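Local coordinates for Alpha/beta hydrolase fold-3 domain-containing protein (Enterococcus faecalis, PDB 2QRU), which is of unconfirmed function but belongs to the alpha/beta hydrolase superfamily and probably acts as a hydrolase, at residues V128-G132 / H249-K253; C213-A217 / S229-G233; E141-L145 / E222-R227; T114-Q118 / T206-P211. One frame throughout, in Å; residues are numbered along the deposited sequence.

Contact 1: residues V128-G132 / H249-K253; sequences VNFYG and HDFLK. With PO4 (phosphate ion), chain B.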
loop_
_atom_site.group_PDB
_atom_site.type_symbol
_atom_site.label_atom_id
_atom_site.label_comp_id
_atom_site.label_asym_id
_atom_site.label_seq_id
_atom_site.Cartn_x
_atom_site.Cartn_y
_atom_site.Cartn_z
ATOM N N VAL A 128 4.394 6.753 -4.969
ATOM C CA VAL A 128 3.626 6.237 -6.107
ATOM C C VAL A 128 2.400 5.555 -5.503
ATOM O O VAL A 128 2.518 4.620 -4.709
ATOM C CB VAL A 128 4.474 5.231 -6.957
ATOM C CG1 VAL A 128 3.624 4.640 -8.099
ATOM C CG2 VAL A 128 5.761 5.900 -7.496
ATOM N N ASN A 129 1.234 6.104 -5.797
ATOM C CA ASN A 129 -0.039 5.625 -5.275
ATOM C C ASN A 129 -0.833 4.885 -6.359
ATOM O O ASN A 129 -1.248 5.506 -7.342
ATOM C CB ASN A 129 -0.888 6.827 -4.859
ATOM C CG ASN A 129 -2.286 6.413 -4.520
ATOM O OD1 ASN A 129 -2.471 5.526 -3.702
ATOM N ND2 ASN A 129 -3.273 7.053 -5.138
ATOM N N PHE A 130 -1.047 3.592 -6.152
ATOM C CA PHE A 130 -2.000 2.799 -6.944
ATOM C C PHE A 130 -3.276 2.684 -6.135
ATOM O O PHE A 130 -3.337 1.868 -5.197
ATOM C CB PHE A 130 -1.404 1.427 -7.237
ATOM C CG PHE A 130 -0.388 1.473 -8.327
ATOM C CD1 PHE A 130 -0.808 1.358 -9.668
ATOM C CD2 PHE A 130 0.947 1.595 -8.041
ATOM C CE1 PHE A 130 0.140 1.422 -10.725
ATOM C CE2 PHE A 130 1.897 1.649 -9.066
ATOM C CZ PHE A 130 1.511 1.564 -10.408
ATOM N N TYR A 131 -4.259 3.542 -6.466
ATOM C CA TYR A 131 -5.643 3.464 -5.951
ATOM C C TYR A 131 -5.747 3.270 -4.415
ATOM O O TYR A 131 -6.557 2.486 -3.897
ATOM C CB TYR A 131 -6.485 2.466 -6.763
ATOM C CG TYR A 131 -5.787 1.176 -7.141
ATOM C CD1 TYR A 131 -5.711 0.109 -6.254
ATOM C CD2 TYR A 131 -5.186 1.032 -8.399
ATOM C CE1 TYR A 131 -5.067 -1.098 -6.615
ATOM C CE2 TYR A 131 -4.521 -0.157 -8.757
ATOM C CZ TYR A 131 -4.465 -1.208 -7.868
ATOM O OH TYR A 131 -3.844 -2.406 -8.289
ATOM N N GLY A 132 -4.917 4.044 -3.713
ATOM C CA GLY A 132 -5.013 4.116 -2.243
ATOM C C GLY A 132 -6.032 5.174 -1.812
ATOM O O GLY A 132 -6.910 5.610 -2.585
ATOM N N HIS A 249 -11.038 -2.191 -9.615
ATOM C CA HIS A 249 -10.137 -1.669 -8.584
ATOM C C HIS A 249 -8.660 -2.073 -8.728
ATOM O O HIS A 249 -7.767 -1.210 -8.900
ATOM C CB HIS A 249 -10.678 -2.098 -7.208
ATOM C CG HIS A 249 -9.784 -1.753 -6.052
ATOM N ND1 HIS A 249 -9.459 -0.458 -5.722
ATOM C CD2 HIS A 249 -9.167 -2.541 -5.136
ATOM C CE1 HIS A 249 -8.683 -0.460 -4.654
ATOM N NE2 HIS A 249 -8.484 -1.713 -4.284
ATOM N N ASP A 250 -8.388 -3.380 -8.632
ATOM C CA ASP A 250 -7.005 -3.809 -8.408
ATOM C C ASP A 250 -6.307 -4.073 -9.715
ATOM O O ASP A 250 -5.901 -5.210 -9.996
ATOM C CB ASP A 250 -6.958 -5.059 -7.506
ATOM C CG ASP A 250 -5.547 -5.368 -6.997
ATOM O OD1 ASP A 250 -4.663 -4.472 -6.926
ATOM O OD2 ASP A 250 -5.312 -6.534 -6.646
ATOM N N PHE A 251 -6.164 -3.039 -10.541
ATOM C CA PHE A 251 -5.732 -3.335 -11.923
ATOM C C PHE A 251 -4.261 -3.748 -12.080
ATOM O O PHE A 251 -3.859 -4.175 -13.183
ATOM C CB PHE A 251 -6.133 -2.238 -12.911
ATOM C CG PHE A 251 -5.541 -0.883 -12.595
ATOM C CD1 PHE A 251 -4.217 -0.645 -12.897
ATOM C CD2 PHE A 251 -6.324 0.140 -12.025
ATOM C CE1 PHE A 251 -3.642 0.623 -12.634
ATOM C CE2 PHE A 251 -5.755 1.400 -11.791
ATOM C CZ PHE A 251 -4.433 1.629 -12.100
ATOM N N LEU A 252 -3.473 -3.692 -10.986
ATOM C CA LEU A 252 -2.124 -4.318 -11.020
ATOM C C LEU A 252 -2.171 -5.855 -11.218
ATOM O O LEU A 252 -1.149 -6.477 -11.549
ATOM C CB LEU A 252 -1.280 -3.959 -9.790
ATOM C CG LEU A 252 -0.787 -2.502 -9.689
ATOM C CD1 LEU A 252 -0.163 -2.377 -8.355
ATOM C CD2 LEU A 252 0.241 -2.275 -10.755
ATOM N N LYS A 253 -3.348 -6.453 -11.048
ATOM C CA LYS A 253 -3.537 -7.883 -11.378
ATOM C C LYS A 253 -3.516 -8.140 -12.881
ATOM O O LYS A 253 -3.321 -9.296 -13.330
ATOM C CB LYS A 253 -4.850 -8.389 -10.807
ATOM C CG LYS A 253 -4.877 -8.483 -9.302
ATOM C CD LYS A 253 -6.120 -9.204 -8.847
ATOM C CE LYS A 253 -7.385 -8.452 -9.265
ATOM N NZ LYS A 253 -8.598 -9.098 -8.703
HETATM P P PO4 B . -7.175 -3.941 -1.461
HETATM O O1 PO4 B . -8.264 -2.883 -1.573
HETATM O O2 PO4 B . -7.831 -5.243 -1.019
HETATM O O3 PO4 B . -6.554 -4.239 -2.829
HETATM O O4 PO4 B . -6.118 -3.434 -0.493
#
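The ring of Tyr131 is enclosed on both faces: the carbonyl oxygen of His249 sits above its centre, 3.2 Å from the plane, and Phe130 CB lies over the rim of the opposite face. Its own edge points into two further aromatic faces, making T-shaped pairs with His249 and Phe251, each with planes 63° apart. Tyr131 CE2 stands over the centre of the Phe251 ring, with CD2 beside it. Leu252 CD2 covers one face of Phe130 in a CH-pi contact, 4.0 Å from the ring centroid. At the edge of the imidazole, His249 NE2 donates to O1 of a phosphate, probably from the crystallisation liquor, at 3.0 Å.

The phenol is placed by a chi1 of 41°, which sets Tyr131 CG between the backbone N and the carbonyl carbon. Its hydroxyl works in both directions. It donates to Asp250 OD1 at 2.6 Å, from the anti side and somewhat out of the carboxylate plane, and accepts from Leu252 N at 3.0 Å, nearly straight at 162°. Asp250 OD1 is also salt-bridged to Arg103, so the carboxylate has a charged second partner.

His249 ND1 bonds to Asp221 and NE2 to Ser104, consistent with the Ser-His-Asp triad of an alpha/beta hydrolase. The chemistry is consistent with a second-shell role for Tyr131, whose ring and two-way hydroxyl hold the 249-252 loop at several points.

Contact 2: residues C213-A217 / S229-G233; sequences CFSTA and SKKIG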
loop_
_atom_site.group_PDB
_atom_site.type_symbol
_atom_site.label_atom_id
_atom_site.label_comp_id
_atom_site.label_asym_id
_atom_site.label_seq_id
_atom_site.Cartn_x
_atom_site.Cartn_y
_atom_site.Cartn_z
ATOM N N CYS A 213 4.090 12.986 -5.925
ATOM C CA CYS A 213 3.419 11.717 -6.002
ATOM C C CYS A 213 2.884 11.449 -7.425
ATOM O O CYS A 213 2.354 12.398 -8.101
ATOM C CB CYS A 213 2.276 11.728 -4.971
ATOM S SG CYS A 213 1.301 10.179 -5.035
ATOM N N PHE A 214 3.067 10.215 -7.894
ATOM C CA PHE A 214 2.383 9.715 -9.102
ATOM C C PHE A 214 1.211 8.879 -8.639
ATOM O O PHE A 214 1.381 7.878 -7.911
ATOM C CB PHE A 214 3.310 8.856 -9.947
ATOM C CG PHE A 214 2.674 8.354 -11.214
ATOM C CD1 PHE A 214 1.830 7.216 -11.201
ATOM C CD2 PHE A 214 2.912 9.040 -12.420
ATOM C CE1 PHE A 214 1.258 6.753 -12.406
ATOM C CE2 PHE A 214 2.324 8.609 -13.630
ATOM C CZ PHE A 214 1.507 7.464 -13.634
ATOM N N SER A 215 0.001 9.300 -9.018
ATOM C CA SER A 215 -1.221 8.715 -8.446
ATOM C C SER A 215 -2.128 8.240 -9.571
ATOM O O SER A 215 -2.309 8.950 -10.553
ATOM C CB SER A 215 -1.983 9.785 -7.647
ATOM O OG SER A 215 -3.173 9.261 -7.053
ATOM N N THR A 216 -2.714 7.052 -9.431
ATOM C CA THR A 216 -3.546 6.477 -10.490
ATOM C C THR A 216 -4.647 5.580 -9.895
ATOM O O THR A 216 -4.455 4.937 -8.868
ATOM C CB THR A 216 -2.661 5.662 -11.487
ATOM O OG1 THR A 216 -3.479 5.105 -12.525
ATOM C CG2 THR A 216 -1.916 4.504 -10.757
ATOM N N ALA A 217 -5.793 5.552 -10.577
ATOM C CA ALA A 217 -6.941 4.740 -10.149
ATOM C C ALA A 217 -7.913 4.696 -11.293
ATOM O O ALA A 217 -7.875 5.556 -12.188
ATOM C CB ALA A 217 -7.624 5.346 -8.934
ATOM N N SER A 229 -7.653 9.102 -5.194
ATOM C CA SER A 229 -6.432 9.210 -5.984
ATOM C C SER A 229 -6.338 10.544 -6.719
ATOM O O SER A 229 -5.243 11.030 -6.957
ATOM C CB SER A 229 -6.289 8.005 -6.929
ATOM O OG SER A 229 -6.025 6.833 -6.167
ATOM N N LYS A 230 -7.474 11.125 -7.090
ATOM C CA LYS A 230 -7.431 12.517 -7.635
ATOM C C LYS A 230 -6.844 13.467 -6.602
ATOM O O LYS A 230 -5.955 14.258 -6.924
ATOM C CB LYS A 230 -8.820 13.048 -7.999
ATOM C CG LYS A 230 -9.388 12.323 -9.194
ATOM C CD LYS A 230 -10.797 12.795 -9.441
ATOM C CE LYS A 230 -11.413 12.107 -10.618
ATOM N NZ LYS A 230 -12.910 12.348 -10.692
ATOM N N LYS A 231 -7.365 13.416 -5.367
ATOM C CA LYS A 231 -6.872 14.283 -4.308
ATOM C C LYS A 231 -5.377 14.045 -4.097
ATOM O O LYS A 231 -4.589 14.987 -3.964
ATOM C CB LYS A 231 -7.658 14.042 -3.000
ATOM C CG LYS A 231 -7.107 14.865 -1.829
ATOM C CD LYS A 231 -8.139 15.105 -0.735
ATOM C CE LYS A 231 -8.434 13.819 0.002
ATOM N NZ LYS A 231 -9.294 14.175 1.179
ATOM N N ILE A 232 -4.984 12.774 -4.039
ATOM C CA ILE A 232 -3.594 12.423 -3.785
ATOM C C ILE A 232 -2.677 12.979 -4.885
ATOM O O ILE A 232 -1.586 13.494 -4.575
ATOM C CB ILE A 232 -3.420 10.875 -3.618
ATOM C CG1 ILE A 232 -4.073 10.394 -2.320
ATOM C CG2 ILE A 232 -1.952 10.480 -3.606
ATOM C CD1 ILE A 232 -4.416 8.856 -2.361
ATOM N N GLY A 233 -3.096 12.914 -6.139
ATOM C CA GLY A 233 -2.226 13.401 -7.211
ATOM C C GLY A 233 -2.323 14.888 -7.496
ATOM O O GLY A 233 -1.555 15.428 -8.300
#
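Ser215, whose CB is directed toward the helix, meets it through a torsion that decides its partner. With OG anti to the backbone N (chi1 -179°), the oxygen reaches the first turn of 229-233 and donates to Ser229 O at 2.7 Å, 21° out of the carbonyl plane. That carbonyl keeps its helical bond from Gly233 N, so two donors share one acceptor.

Ser229 is turned differently, OG beside its own N and opposed to the carbonyl carbon (chi1 -69°). This brings OG to Ala217 CB, 3.5 Å away, while its polar partner is Asn129 ND2, which also bonds to Ser215 OG. At the start of the strand Cys213 SG meets the CG2 branch of Ile232 at 3.6 Å. Gly233 brings the helix backbone close, its N lying 3.6 Å from Ser215 CB.

Strand and helix run almost antiparallel, at 165° with their axes 7.3 Å apart, as the first leg of the beta-alpha-beta crossover that continues into strand 240-244. Small residues permit this close approach. Chemically, the interface is a buried polar seam with an apolar Cys213-Ile232 contact at one end, in which serine hydroxyls are satisfied by a helix carbonyl and the amide of Asn129 on the adjacent strand.

Contact 3: residues E141-L145 / E222-R227; sequences EPRKL and EEVPFR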
loop_
_atom_site.group_PDB
_atom_site.type_symbol
_atom_site.label_atom_id
_atom_site.label_comp_id
_atom_site.label_asym_id
_atom_site.label_seq_id
_atom_site.Cartn_x
_atom_site.Cartn_y
_atom_site.Cartn_z
ATOM N N GLU A 141 -19.717 3.494 3.733
ATOM C CA GLU A 141 -20.627 3.344 2.581
ATOM C C GLU A 141 -20.797 1.847 2.240
ATOM O O GLU A 141 -19.813 1.095 2.258
ATOM C CB GLU A 141 -20.072 4.097 1.333
ATOM C CG GLU A 141 -19.821 5.643 1.467
ATOM C CD GLU A 141 -18.814 6.261 0.423
ATOM O OE1 GLU A 141 -18.688 5.798 -0.741
ATOM O OE2 GLU A 141 -18.134 7.251 0.775
ATOM N N PRO A 142 -22.039 1.403 1.932
ATOM C CA PRO A 142 -22.250 0.036 1.425
ATOM C C PRO A 142 -21.518 -0.216 0.096
ATOM O O PRO A 142 -21.526 0.635 -0.802
ATOM C CB PRO A 142 -23.774 -0.056 1.253
ATOM C CG PRO A 142 -24.262 1.376 1.213
ATOM C CD PRO A 142 -23.312 2.147 2.065
ATOM N N ARG A 143 -20.846 -1.360 0.014
ATOM C CA ARG A 143 -20.175 -1.799 -1.208
ATOM C C ARG A 143 -20.544 -3.259 -1.469
ATOM O O ARG A 143 -20.590 -4.082 -0.538
ATOM C CB ARG A 143 -18.658 -1.668 -1.078
ATOM C CG ARG A 143 -18.152 -0.223 -1.009
ATOM C CD ARG A 143 -16.687 -0.164 -0.601
ATOM N NE ARG A 143 -16.446 -0.720 0.738
ATOM C CZ ARG A 143 -15.237 -0.998 1.217
ATOM N NH1 ARG A 143 -14.157 -0.783 0.465
ATOM N NH2 ARG A 143 -15.102 -1.489 2.447
ATOM N N LYS A 144 -20.856 -3.573 -2.719
ATOM C CA LYS A 144 -21.042 -4.962 -3.110
ATOM C C LYS A 144 -19.882 -5.270 -4.043
ATOM O O LYS A 144 -19.771 -4.703 -5.139
ATOM C CB LYS A 144 -22.425 -5.202 -3.752
ATOM C CG LYS A 144 -22.834 -6.685 -3.943
ATOM C CD LYS A 144 -22.570 -7.558 -2.703
ATOM C CE LYS A 144 -23.553 -7.290 -1.567
ATOM N NZ LYS A 144 -23.104 -7.898 -0.272
ATOM N N LEU A 145 -18.984 -6.123 -3.553
ATOM C CA LEU A 145 -17.748 -6.464 -4.248
ATOM C C LEU A 145 -17.770 -7.947 -4.642
ATOM O O LEU A 145 -17.335 -8.311 -5.746
ATOM C CB LEU A 145 -16.532 -6.120 -3.373
ATOM C CG LEU A 145 -16.536 -4.717 -2.740
ATOM C CD1 LEU A 145 -15.430 -4.521 -1.690
ATOM C CD2 LEU A 145 -16.495 -3.623 -3.806
ATOM N N GLU A 222 -14.968 0.247 -7.746
ATOM C CA GLU A 222 -16.113 0.075 -6.836
ATOM C C GLU A 222 -15.707 -0.148 -5.379
ATOM O O GLU A 222 -16.580 -0.147 -4.494
ATOM C CB GLU A 222 -16.923 -1.151 -7.273
ATOM C CG GLU A 222 -17.310 -1.126 -8.731
ATOM C CD GLU A 222 -18.747 -0.750 -8.932
ATOM O OE1 GLU A 222 -19.209 0.197 -8.254
ATOM O OE2 GLU A 222 -19.413 -1.402 -9.763
ATOM N N GLU A 223 -14.408 -0.328 -5.136
ATOM C CA GLU A 223 -13.882 -0.632 -3.793
ATOM C C GLU A 223 -13.337 0.602 -3.041
ATOM O O GLU A 223 -13.465 0.694 -1.818
ATOM C CB GLU A 223 -12.816 -1.731 -3.895
ATOM C CG GLU A 223 -13.285 -2.963 -4.676
ATOM C CD GLU A 223 -12.315 -4.125 -4.627
ATOM O OE1 GLU A 223 -11.583 -4.254 -3.631
ATOM O OE2 GLU A 223 -12.297 -4.929 -5.589
ATOM N N VAL A 224 -12.728 1.535 -3.776
ATOM C CA VAL A 224 -12.271 2.814 -3.241
ATOM C C VAL A 224 -12.689 3.903 -4.240
ATOM O O VAL A 224 -12.340 3.797 -5.424
ATOM C CB VAL A 224 -10.708 2.831 -3.126
ATOM C CG1 VAL A 224 -10.197 4.197 -2.623
ATOM C CG2 VAL A 224 -10.193 1.660 -2.263
ATOM N N PRO A 225 -13.445 4.930 -3.789
ATOM C CA PRO A 225 -13.840 5.991 -4.720
ATOM C C PRO A 225 -12.589 6.646 -5.310
ATOM O O PRO A 225 -11.675 7.030 -4.560
ATOM C CB PRO A 225 -14.650 6.966 -3.843
ATOM C CG PRO A 225 -15.073 6.136 -2.651
ATOM C CD PRO A 225 -14.007 5.143 -2.432
ATOM N N PHE A 226 -12.527 6.766 -6.640
ATOM C CA PHE A 226 -11.273 7.272 -7.235
ATOM C C PHE A 226 -11.014 8.755 -6.992
ATOM O O PHE A 226 -9.904 9.245 -7.252
ATOM C CB PHE A 226 -11.078 6.815 -8.706
ATOM C CG PHE A 226 -11.724 7.691 -9.759
ATOM C CD1 PHE A 226 -13.048 8.140 -9.647
ATOM C CD2 PHE A 226 -11.004 8.007 -10.905
ATOM C CE1 PHE A 226 -13.615 8.907 -10.698
ATOM C CE2 PHE A 226 -11.566 8.743 -11.970
ATOM C CZ PHE A 226 -12.851 9.208 -11.844
ATOM N N ARG A 227 -11.997 9.441 -6.382
ATOM C CA ARG A 227 -11.721 10.807 -5.906
ATOM C C ARG A 227 -10.502 10.827 -4.966
ATOM O O ARG A 227 -9.811 11.867 -4.820
ATOM C CB ARG A 227 -12.944 11.414 -5.218
ATOM C CG ARG A 227 -13.389 10.640 -3.963
ATOM C CD ARG A 227 -14.430 11.441 -3.125
ATOM N NE ARG A 227 -14.821 10.673 -1.935
ATOM C CZ ARG A 227 -14.143 10.668 -0.770
ATOM N NH1 ARG A 227 -13.033 11.422 -0.600
ATOM N NH2 ARG A 227 -14.593 9.920 0.252
#
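Arg143 and Glu223 supply the hydrogen bond between these two loops. Arg143 NH1 donates to Glu223 O at 2.8 Å, with an angle of 145° at the hydrogen; the oxygen lies near the guanidinium plane, and the donor arrives in the carbonyl plane on a lone pair. A bend at chi3 (-62°) in an otherwise extended chain turns the guanidinium edge to that carbonyl, and Arg143 CD comes alongside the same oxygen at 3.5 Å. The arginine thus grips backbone rather than the nearby carboxylate.

The loop 222-227 follows strand 213-218 of the alpha/beta hydrolase sheet and starts directly after Asp221, the probable triad acid, whose OD1 accepts from the backbone N of both Glu223 and Val224. Loop 141-145 packs against it, with Arg143 and Leu145 also resting against helix 173-181.

Van der Waals packing comes from Leu145, whose CD2 branch approaches Glu222 O at 3.5 Å and, in the one of two Glu223 conformers described, touches the methylene CG of that residue. The Leu145 and Glu223 side chains meet at a slant.

Electrostatics are looser. Glu141, also deposited in two conformers, tentatively brings OE2 to the guanidinium edge of Arg227, beyond salt-bridge distance, and both residues are solvent-exposed.

Contact 4: residues T114-Q118 / T206-P211; sequences TKQLQ and TLKTFP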
loop_
_atom_site.group_PDB
_atom_site.type_symbol
_atom_site.label_atom_id
_atom_site.label_comp_id
_atom_site.label_asym_id
_atom_site.label_seq_id
_atom_site.Cartn_x
_atom_site.Cartn_y
_atom_site.Cartn_z
ATOM N N THR A 114 4.381 8.263 5.571
ATOM C CA THR A 114 5.032 9.508 5.155
ATOM C C THR A 114 4.893 10.606 6.213
ATOM O O THR A 114 5.864 11.236 6.593
ATOM C CB THR A 114 4.511 9.976 3.787
ATOM O OG1 THR A 114 4.869 8.993 2.817
ATOM C CG2 THR A 114 5.190 11.309 3.404
ATOM N N LYS A 115 3.675 10.798 6.701
ATOM C CA LYS A 115 3.444 11.788 7.758
ATOM C C LYS A 115 4.353 11.528 8.973
ATOM O O LYS A 115 5.000 12.451 9.531
ATOM C CB LYS A 115 1.981 11.755 8.147
ATOM C CG LYS A 115 1.647 12.744 9.295
ATOM C CD LYS A 115 0.227 12.477 9.775
ATOM C CE LYS A 115 -0.125 13.347 10.955
ATOM N NZ LYS A 115 0.060 14.796 10.649
ATOM N N GLN A 116 4.409 10.264 9.388
ATOM C CA GLN A 116 5.248 9.897 10.543
ATOM C C GLN A 116 6.736 10.079 10.287
ATOM O O GLN A 116 7.465 10.546 11.181
ATOM C CB GLN A 116 4.953 8.476 10.997
ATOM C CG GLN A 116 3.583 8.351 11.558
ATOM C CD GLN A 116 3.297 9.442 12.603
ATOM O OE1 GLN A 116 4.087 9.661 13.532
ATOM N NE2 GLN A 116 2.164 10.133 12.445
ATOM N N LEU A 117 7.181 9.705 9.090
ATOM C CA LEU A 117 8.587 9.875 8.667
ATOM C C LEU A 117 9.060 11.338 8.633
ATOM O O LEU A 117 10.206 11.632 9.008
ATOM C CB LEU A 117 8.877 9.176 7.343
ATOM C CG LEU A 117 8.737 7.651 7.342
ATOM C CD1 LEU A 117 9.158 7.089 5.979
ATOM C CD2 LEU A 117 9.553 6.997 8.472
ATOM N N GLN A 118 8.179 12.257 8.225
ATOM C CA GLN A 118 8.500 13.688 8.323
ATOM C C GLN A 118 8.956 14.076 9.719
ATOM O O GLN A 118 9.848 14.914 9.868
ATOM C CB GLN A 118 7.305 14.560 7.903
ATOM C CG GLN A 118 7.064 14.556 6.409
ATOM C CD GLN A 118 5.760 15.241 6.001
ATOM O OE1 GLN A 118 4.704 14.953 6.540
ATOM N NE2 GLN A 118 5.834 16.105 5.017
ATOM N N THR A 206 -1.853 18.577 5.666
ATOM C CA THR A 206 -0.816 17.547 5.732
ATOM C C THR A 206 -0.326 17.137 4.325
ATOM O O THR A 206 0.883 17.096 4.053
ATOM C CB THR A 206 -1.295 16.326 6.580
ATOM O OG1 THR A 206 -1.396 16.741 7.955
ATOM C CG2 THR A 206 -0.310 15.122 6.491
ATOM N N LEU A 207 -1.263 16.824 3.421
ATOM C CA LEU A 207 -0.901 16.371 2.075
ATOM C C LEU A 207 -0.080 17.431 1.358
ATOM O O LEU A 207 0.820 17.097 0.602
ATOM C CB LEU A 207 -2.152 16.044 1.283
ATOM C CG LEU A 207 -2.934 14.803 1.755
ATOM C CD1 LEU A 207 -4.233 14.719 0.973
ATOM C CD2 LEU A 207 -2.143 13.480 1.554
ATOM N N LYS A 208 -0.379 18.708 1.608
ATOM C CA LYS A 208 0.361 19.829 0.981
ATOM C C LYS A 208 1.850 19.860 1.327
ATOM O O LYS A 208 2.624 20.483 0.613
ATOM C CB LYS A 208 -0.309 21.174 1.304
ATOM C CG LYS A 208 -1.596 21.320 0.534
ATOM C CD LYS A 208 -2.305 22.636 0.868
ATOM C CE LYS A 208 -3.616 22.677 0.096
ATOM N NZ LYS A 208 -4.348 23.923 0.417
ATOM N N THR A 209 2.226 19.211 2.429
ATOM C CA THR A 209 3.626 19.094 2.851
ATOM C C THR A 209 4.373 17.869 2.264
ATOM O O THR A 209 5.597 17.728 2.492
ATOM C CB THR A 209 3.767 19.011 4.380
ATOM O OG1 THR A 209 3.380 17.712 4.841
ATOM C CG2 THR A 209 2.952 20.103 5.077
ATOM N N PHE A 210 3.659 17.023 1.520
ATOM C CA PHE A 210 4.223 15.750 1.063
ATOM C C PHE A 210 5.109 15.925 -0.183
ATOM O O PHE A 210 4.947 16.912 -0.942
ATOM C CB PHE A 210 3.085 14.726 0.769
ATOM C CG PHE A 210 2.595 13.979 1.995
ATOM C CD1 PHE A 210 2.865 14.446 3.289
ATOM C CD2 PHE A 210 1.820 12.821 1.843
ATOM C CE1 PHE A 210 2.370 13.739 4.423
ATOM C CE2 PHE A 210 1.328 12.125 2.956
ATOM C CZ PHE A 210 1.604 12.579 4.241
ATOM N N PRO A 211 6.019 14.962 -0.416
ATOM C CA PRO A 211 6.845 14.971 -1.622
ATOM C C PRO A 211 6.037 14.533 -2.879
ATOM O O PRO A 211 4.956 13.954 -2.736
ATOM C CB PRO A 211 7.919 13.910 -1.330
ATOM C CG PRO A 211 7.328 12.975 -0.369
ATOM C CD PRO A 211 6.293 13.778 0.436
#
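Helix 114-118 faces the last turn of helix 204-208 and the loop leaving it, with Thr114 nearest Phe210 at 7.5 Å between CA atoms and Lys115 nearest Thr206 at 7.4 Å. Between the two backbones lies the ring of Phe210. Thr114 CG2 stands almost exactly over its centre, 3.7 Å from the centroid and only 3° off the normal, a close CH-pi contact. The methyl is aimed there because CG2 is anti to the backbone N, while OG1 turns back within its own helix to Met110 O. Leu207 CA lies over the rim of the opposite face. The same Thr114 methyl also meets Pro211 CD at 4.0 Å.

In the alpha/beta hydrolase fold, helix 105-119 follows the strand 98-103 and the probable nucleophile elbow; here its far end packs against the connection into strand 213-218. Thr114, Phe210 and Pro211 all touch Leu127 at the start of strand 127-130, which places the apolar part of the contact against the sheet.

Toward the surface the chemistry becomes polar. Gln118 reaches across with its chain extended beyond CG, and NE2 donates to Thr209 OG1 at 2.9 Å, close to the amide plane and at 155°. That hydroxyl donates in turn to Thr206 O at 2.7 Å, in the carbonyl plane; Thr209 N donates to the same oxygen. Gln118 OE1 meets the edge of Phe210 at CE1, 3.4 Å away, with amide and ring planes 75° apart. Lys115 lays its aliphatic chain crosswise over Thr206, CG to CG2.

Contacts 1 and 2 are the buried pair, and they share the sheet: strands 127-130 and 213-218 are neighbours, with Asn129 N probably bonded to Phe214 O and Tyr131 N to Thr216 O. Contact 1 combines an aromatic cluster with a tyrosine hydroxyl network, contact 2 small side chains with serine hydroxyls. Contact 3 is a surface contact between loops, exposed and more charged, yet it touches contact 1 where Glu223 and Val224 pack on His249. Contact 4 is partly buried, on the helical layer, and is intermediate in chemistry; its Leu207 meets Lys231 of contact 2, whereas contact 3 lies about 25 Å away, centre to centre.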